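Local coordinates for protein B-agarase (Saccharophagus degradans, PDB 4BQ2) that hydrolyses the beta-1,4 linkages of agarose as an exo-acting beta-agarase of glycoside hydrolase family 50, at residues D489-F494 and P605-P610; V624-Y629 and K646-G651. One frame throughout, in Å; residues are numbered along the deposited sequence.

Interaction 1: residues D489-F494 and P605-P610; sequences DNEKSF and PDWGMP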
loop_
_atom_site.group_PDB
_atom_site.type_symbol
_atom_site.label_atom_id
_atom_site.label_comp_id
_atom_site.label_asym_id
_atom_site.label_seq_id
_atom_site.Cartn_x
_atom_site.Cartn_y
_atom_site.Cartn_z
ATOM N N ASP A 489 -1.570 -10.711 -10.514
ATOM C CA ASP A 489 -2.592 -10.093 -9.628
ATOM C C ASP A 489 -1.943 -9.457 -8.400
ATOM O O ASP A 489 -0.746 -9.446 -8.296
ATOM C CB ASP A 489 -3.697 -11.094 -9.238
ATOM C CG ASP A 489 -4.646 -11.402 -10.390
ATOM O OD1 ASP A 489 -4.738 -10.588 -11.363
ATOM O OD2 ASP A 489 -5.306 -12.477 -10.325
ATOM N N ASN A 490 -2.734 -8.889 -7.477
ATOM C CA ASN A 490 -2.174 -8.147 -6.379
ATOM C C ASN A 490 -3.258 -7.859 -5.350
ATOM O O ASN A 490 -4.343 -7.364 -5.736
ATOM C CB ASN A 490 -1.628 -6.810 -6.918
ATOM C CG ASN A 490 -1.107 -5.905 -5.827
ATOM O OD1 ASN A 490 -0.079 -6.206 -5.234
ATOM N ND2 ASN A 490 -1.769 -4.749 -5.603
ATOM N N GLU A 491 -2.988 -8.170 -4.071
ATOM C CA GLU A 491 -3.879 -7.764 -2.966
ATOM C C GLU A 491 -5.361 -8.083 -3.237
ATOM O O GLU A 491 -6.258 -7.243 -3.083
ATOM C CB GLU A 491 -3.678 -6.267 -2.670
ATOM C CG GLU A 491 -2.247 -5.944 -2.245
ATOM C CD GLU A 491 -2.079 -4.521 -1.741
ATOM O OE1 GLU A 491 -3.061 -3.750 -1.783
ATOM O OE2 GLU A 491 -0.955 -4.180 -1.290
ATOM N N LYS A 492 -5.616 -9.330 -3.621
ATOM C CA LYS A 492 -6.973 -9.794 -3.837
ATOM C C LYS A 492 -7.653 -9.939 -2.487
ATOM O O LYS A 492 -7.014 -10.269 -1.491
ATOM C CB LYS A 492 -6.964 -11.134 -4.604
ATOM C CG LYS A 492 -6.210 -11.054 -5.949
ATOM C CD LYS A 492 -6.531 -12.258 -6.861
ATOM C CE LYS A 492 -7.899 -12.055 -7.516
ATOM N NZ LYS A 492 -7.944 -10.925 -8.512
ATOM N N SER A 493 -8.948 -9.664 -2.452
ATOM C CA SER A 493 -9.715 -9.799 -1.207
ATOM C C SER A 493 -10.106 -11.254 -0.928
ATOM O O SER A 493 -11.265 -11.650 -1.137
ATOM C CB SER A 493 -10.955 -8.896 -1.260
ATOM O OG SER A 493 -10.561 -7.514 -1.230
ATOM N N PHE A 494 -9.147 -12.035 -0.426
ATOM C CA PHE A 494 -9.372 -13.445 -0.130
ATOM C C PHE A 494 -10.074 -13.630 1.225
ATOM O O PHE A 494 -10.517 -14.731 1.555
ATOM C CB PHE A 494 -8.045 -14.215 -0.097
ATOM C CG PHE A 494 -7.578 -14.673 -1.430
ATOM C CD1 PHE A 494 -8.179 -15.751 -2.067
ATOM C CD2 PHE A 494 -6.482 -14.050 -2.042
ATOM C CE1 PHE A 494 -7.713 -16.189 -3.305
ATOM C CE2 PHE A 494 -6.020 -14.477 -3.273
ATOM C CZ PHE A 494 -6.625 -15.543 -3.908
ATOM N N PRO A 605 -1.612 -8.991 1.154
ATOM C CA PRO A 605 -1.491 -7.949 2.179
ATOM C C PRO A 605 -1.865 -8.506 3.546
ATOM O O PRO A 605 -2.381 -9.645 3.640
ATOM C CB PRO A 605 -2.537 -6.918 1.751
ATOM C CG PRO A 605 -3.590 -7.709 1.021
ATOM C CD PRO A 605 -2.955 -9.026 0.545
ATOM N N ASP A 606 -1.647 -7.730 4.600
ATOM C CA ASP A 606 -2.040 -8.195 5.936
ATOM C C ASP A 606 -3.546 -8.387 6.133
ATOM O O ASP A 606 -3.976 -9.173 6.958
ATOM C CB ASP A 606 -1.385 -7.351 7.026
ATOM C CG ASP A 606 -1.981 -5.977 7.162
ATOM O OD1 ASP A 606 -2.639 -5.459 6.233
ATOM O OD2 ASP A 606 -1.785 -5.402 8.246
ATOM N N TRP A 607 -4.350 -7.704 5.333
ATOM C CA TRP A 607 -5.804 -7.845 5.410
ATOM C C TRP A 607 -6.338 -8.895 4.444
ATOM O O TRP A 607 -7.554 -9.021 4.231
ATOM C CB TRP A 607 -6.477 -6.458 5.209
ATOM C CG TRP A 607 -5.935 -5.670 4.022
ATOM C CD1 TRP A 607 -4.945 -4.729 4.050
ATOM C CD2 TRP A 607 -6.362 -5.771 2.645
ATOM N NE1 TRP A 607 -4.732 -4.240 2.784
ATOM C CE2 TRP A 607 -5.586 -4.856 1.904
ATOM C CE3 TRP A 607 -7.325 -6.544 1.976
ATOM C CZ2 TRP A 607 -5.732 -4.683 0.509
ATOM C CZ3 TRP A 607 -7.485 -6.374 0.564
ATOM C CH2 TRP A 607 -6.676 -5.437 -0.144
ATOM N N GLY A 608 -5.440 -9.661 3.832
ATOM C CA GLY A 608 -5.879 -10.636 2.870
ATOM C C GLY A 608 -5.010 -11.872 2.833
ATOM O O GLY A 608 -4.678 -12.371 1.747
ATOM N N MET A 609 -4.613 -12.384 3.996
ATOM C CA MET A 609 -3.832 -13.629 3.970
ATOM C C MET A 609 -4.309 -14.731 4.958
ATOM O O MET A 609 -3.498 -15.235 5.762
ATOM C CB MET A 609 -2.346 -13.327 4.174
ATOM C CG MET A 609 -2.044 -12.486 5.417
ATOM S SD MET A 609 -0.296 -12.018 5.544
ATOM C CE MET A 609 0.509 -13.541 6.076
ATOM N N PRO A 610 -5.585 -15.126 4.880
ATOM C CA PRO A 610 -6.002 -16.275 5.693
ATOM C C PRO A 610 -5.119 -17.472 5.356
ATOM O O PRO A 610 -4.719 -17.639 4.181
ATOM C CB PRO A 610 -7.426 -16.566 5.215
ATOM C CG PRO A 610 -7.829 -15.449 4.325
ATOM C CD PRO A 610 -6.574 -14.789 3.846
HETATM O O HOH W 1 -4.550 -11.304 -0.904
#

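Interaction 2: residues V624-Y629 and K646-G651; sequences VSYNSY and KPSIIG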
loop_
_atom_site.group_PDB
_atom_site.type_symbol
_atom_site.label_atom_id
_atom_site.label_comp_id
_atom_site.label_asym_id
_atom_site.label_seq_id
_atom_site.Cartn_x
_atom_site.Cartn_y
_atom_site.Cartn_z
ATOM N N VAL A 624 6.383 -17.447 -2.537
ATOM C CA VAL A 624 5.157 -16.840 -2.013
ATOM C C VAL A 624 5.395 -15.352 -1.727
ATOM O O VAL A 624 6.359 -14.992 -1.013
ATOM C CB VAL A 624 4.672 -17.553 -0.723
ATOM C CG1 VAL A 624 3.343 -16.960 -0.280
ATOM C CG2 VAL A 624 4.484 -19.058 -0.983
ATOM N N SER A 625 4.541 -14.474 -2.264
ATOM C CA SER A 625 4.759 -13.008 -2.080
ATOM C C SER A 625 3.778 -12.402 -1.101
ATOM O O SER A 625 2.578 -12.748 -1.106
ATOM C CB SER A 625 4.646 -12.252 -3.407
ATOM O OG SER A 625 3.537 -12.730 -4.120
ATOM N N TYR A 626 4.297 -11.494 -0.286
ATOM C CA TYR A 626 3.515 -10.758 0.714
ATOM C C TYR A 626 3.878 -9.273 0.584
ATOM O O TYR A 626 5.052 -8.926 0.399
ATOM C CB TYR A 626 3.889 -11.187 2.138
ATOM C CG TYR A 626 3.858 -12.698 2.412
ATOM C CD1 TYR A 626 2.674 -13.331 2.820
ATOM C CD2 TYR A 626 5.004 -13.484 2.240
ATOM C CE1 TYR A 626 2.631 -14.715 3.074
ATOM C CE2 TYR A 626 4.982 -14.869 2.490
ATOM C CZ TYR A 626 3.793 -15.472 2.898
ATOM O OH TYR A 626 3.763 -16.832 3.142
ATOM N N ASN A 627 2.880 -8.411 0.723
ATOM C CA ASN A 627 3.105 -6.949 0.861
ATOM C C ASN A 627 2.942 -6.664 2.363
ATOM O O ASN A 627 1.911 -7.005 2.918
ATOM C CB ASN A 627 2.017 -6.182 0.087
ATOM C CG ASN A 627 2.133 -6.371 -1.408
ATOM O OD1 ASN A 627 3.145 -6.889 -1.883
ATOM N ND2 ASN A 627 1.099 -5.995 -2.150
ATOM N N SER A 628 3.935 -6.058 3.007
ATOM C CA SER A 628 3.876 -5.882 4.455
ATOM C C SER A 628 4.361 -4.488 4.833
ATOM O O SER A 628 5.582 -4.215 4.916
ATOM C CB SER A 628 4.665 -6.988 5.204
ATOM O OG SER A 628 4.481 -6.886 6.632
ATOM N N TYR A 629 3.398 -3.593 5.021
ATOM C CA TYR A 629 3.712 -2.237 5.391
ATOM C C TYR A 629 3.735 -2.125 6.911
ATOM O O TYR A 629 2.740 -1.781 7.536
ATOM C CB TYR A 629 2.671 -1.303 4.795
ATOM C CG TYR A 629 2.716 -1.195 3.266
ATOM C CD1 TYR A 629 3.617 -0.332 2.646
ATOM C CD2 TYR A 629 1.808 -1.872 2.479
ATOM C CE1 TYR A 629 3.644 -0.199 1.260
ATOM C CE2 TYR A 629 1.834 -1.757 1.085
ATOM C CZ TYR A 629 2.748 -0.898 0.491
ATOM O OH TYR A 629 2.763 -0.740 -0.902
ATOM N N LYS A 646 8.920 -22.277 2.542
ATOM C CA LYS A 646 8.929 -21.794 1.154
ATOM C C LYS A 646 9.737 -20.520 1.067
ATOM O O LYS A 646 9.608 -19.631 1.926
ATOM C CB LYS A 646 7.515 -21.438 0.602
ATOM C CG LYS A 646 6.555 -22.574 0.323
ATOM C CD LYS A 646 6.908 -23.411 -0.919
ATOM C CE LYS A 646 6.721 -22.644 -2.230
ATOM N NZ LYS A 646 6.822 -23.564 -3.398
ATOM N N PRO A 647 10.495 -20.379 -0.016
ATOM C CA PRO A 647 11.118 -19.099 -0.275
ATOM C C PRO A 647 10.003 -18.069 -0.458
ATOM O O PRO A 647 8.925 -18.383 -0.994
ATOM C CB PRO A 647 11.894 -19.332 -1.565
ATOM C CG PRO A 647 11.210 -20.492 -2.225
ATOM C CD PRO A 647 10.738 -21.355 -1.098
ATOM N N SER A 648 10.265 -16.858 0.016
ATOM C CA SER A 648 9.213 -15.843 0.129
ATOM C C SER A 648 9.764 -14.506 -0.363
ATOM O O SER A 648 10.963 -14.302 -0.429
ATOM C CB SER A 648 8.766 -15.741 1.594
ATOM O OG SER A 648 8.297 -17.023 2.062
ATOM N N ILE A 649 8.884 -13.584 -0.719
ATOM C CA ILE A 649 9.386 -12.273 -1.099
ATOM C C ILE A 649 8.416 -11.238 -0.584
ATOM O O ILE A 649 7.208 -11.487 -0.579
ATOM C CB ILE A 649 9.636 -12.173 -2.635
ATOM C CG1 ILE A 649 10.367 -10.869 -3.024
ATOM C CG2 ILE A 649 8.353 -12.376 -3.465
ATOM C CD1 ILE A 649 10.740 -10.803 -4.516
ATOM N N ILE A 650 8.956 -10.108 -0.109
ATOM C CA ILE A 650 8.137 -8.902 0.187
ATOM C C ILE A 650 7.932 -8.090 -1.106
ATOM O O ILE A 650 8.899 -7.622 -1.706
ATOM C CB ILE A 650 8.828 -8.002 1.232
ATOM C CG1 ILE A 650 8.925 -8.729 2.593
ATOM C CG2 ILE A 650 8.103 -6.634 1.355
ATOM C CD1 ILE A 650 7.589 -9.050 3.279
ATOM N N GLY A 651 6.688 -7.960 -1.558
ATOM C CA GLY A 651 6.421 -7.280 -2.845
ATOM C C GLY A 651 6.380 -5.774 -2.683
ATOM O O GLY A 651 6.609 -5.030 -3.665
HETATM O O HOH W 2 5.948 -18.271 2.485
#

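Interaction 1: residues D489-F494 and P605-P610
Glu491 lies against both Pro605 and Trp607, and the contact shows how two loops can pack closely without a direct hydrogen bond between them. The indole of Trp607 is folded back over its own turn: with chi1 at 47° its CG lies between the backbone N and the carbonyl carbon, which brings the ring over Pro605, whose CG sits 3.5 Å from the ring plane beneath its centre. Glu491, extended beyond CG, passes the proline obliquely, its CG 3.9 Å from Pro605 CG, and crosses the tryptophan side chain at about a right angle. Carboxylate and indole planes are 83° apart, and Glu491 OE1 comes to 3.6 Å from Trp607 CZ2 while taking its hydrogen bond from NE1 of Trp451. The backbone O of Glu491 also meets the six-membered ring, 3.5 Å from Trp607 CH2. Ser493 places OG at the ring edge, near its plane, 3.7 Å from Trp607 CZ3; this hydroxyl is hydrogen-bonded to the backbone N of Phe450.

Nearer Gly608, a single water bridges the backbones, donating to Lys492 O and to Gly608 O, and it lies in the plane of the Phe494 ring at its edge. Phe494 adds an apolar touch, CB to Pro610 CD at 4.2 Å, before its ring turns off toward helix 565-593.

Pro605 to Gly608 form a type I beta turn, closed by the bond from Gly608 N to Pro605 O. A glycerol, probably a crystallisation additive, is bound near Glu491. The Asn490-Glu491 pair just after strand 483-488 is consistent with the active-site end of a clan GH-A (beta/alpha)8 barrel, as in relatives that carry an Asn-Glu pair after the fourth strand.

Interaction 2: residues V624-Y629 and K646-G651
A two-strand parallel beta ladder joins Val624, Ser625 and Tyr626 to Ser648, Ile649 and Ile650; the axes of the two short strand segments approach to 4.4 Å and are turned by 32°. Four backbone bonds knit it. Val624 N donates to Pro647 O, and Ile649 N returns a bond to Val624 O. Tyr626 N then reaches Ile649 O at 2.9 Å, and Gly651 N meets Tyr626 O at 2.7 Å. Tyr626 O also receives a CA-H...O contact from Ile650 CA, 3.1 Å away.

The strands are parallel neighbours in the sheet, consistent with the (beta/alpha)8 barrel expected of this family, and are linked by a beta-alpha-beta crossover through the short helices 635-638 and 641-644; strand 693-699 continues the sheet beyond 648-652. On the face that carries Tyr626, Ser648 and Ile650, the phenol ring turns its edge to Ser648, with CE2 4.0 Å from Ser648 OG. A water in the ring plane bridges Tyr626 OH and Ser648 OG. That serine hydroxyl accepts from the water and donates to Lys646 O, so its rotation is fixed from two directions. Ile650 has CG1 anti to its carbonyl carbon (chi1 -65°), and a second turn of -65° at chi2 puts CD1 4.1 Å from Ser628 CB. Ser625 and Ile649 meet on the other face, CB to CG2 at 3.7 Å, while Ser625 OG turns to Leu600 O. At the C-terminal end Asn627 OD1 lies 3.4 Å from Gly651 CA, and its ND2 is hydrogen-bonded to Glu491.

Both contacts are buried and lie in the same family region, their centres about 12 Å apart, but they illustrate different ways of building it. Interaction 2 lies in what is probably the barrel wall, where regular backbone pairing sets the spacing and side chains fill in around it. Interaction 1 joins loops after two other strands, and there side-chain packing and one bridging water replace the ladder. Chemistry follows position: carboxylate, indole and proline meet in the loops, while in interaction 2 backbone amides pair between the strands, with aliphatic, serine and tyrosine side chains on the two faces. The two also touch directly, for Met609 CE packs 3.9 Å from Tyr626 CE1, so the 605-610 loop rests against strand 624-627.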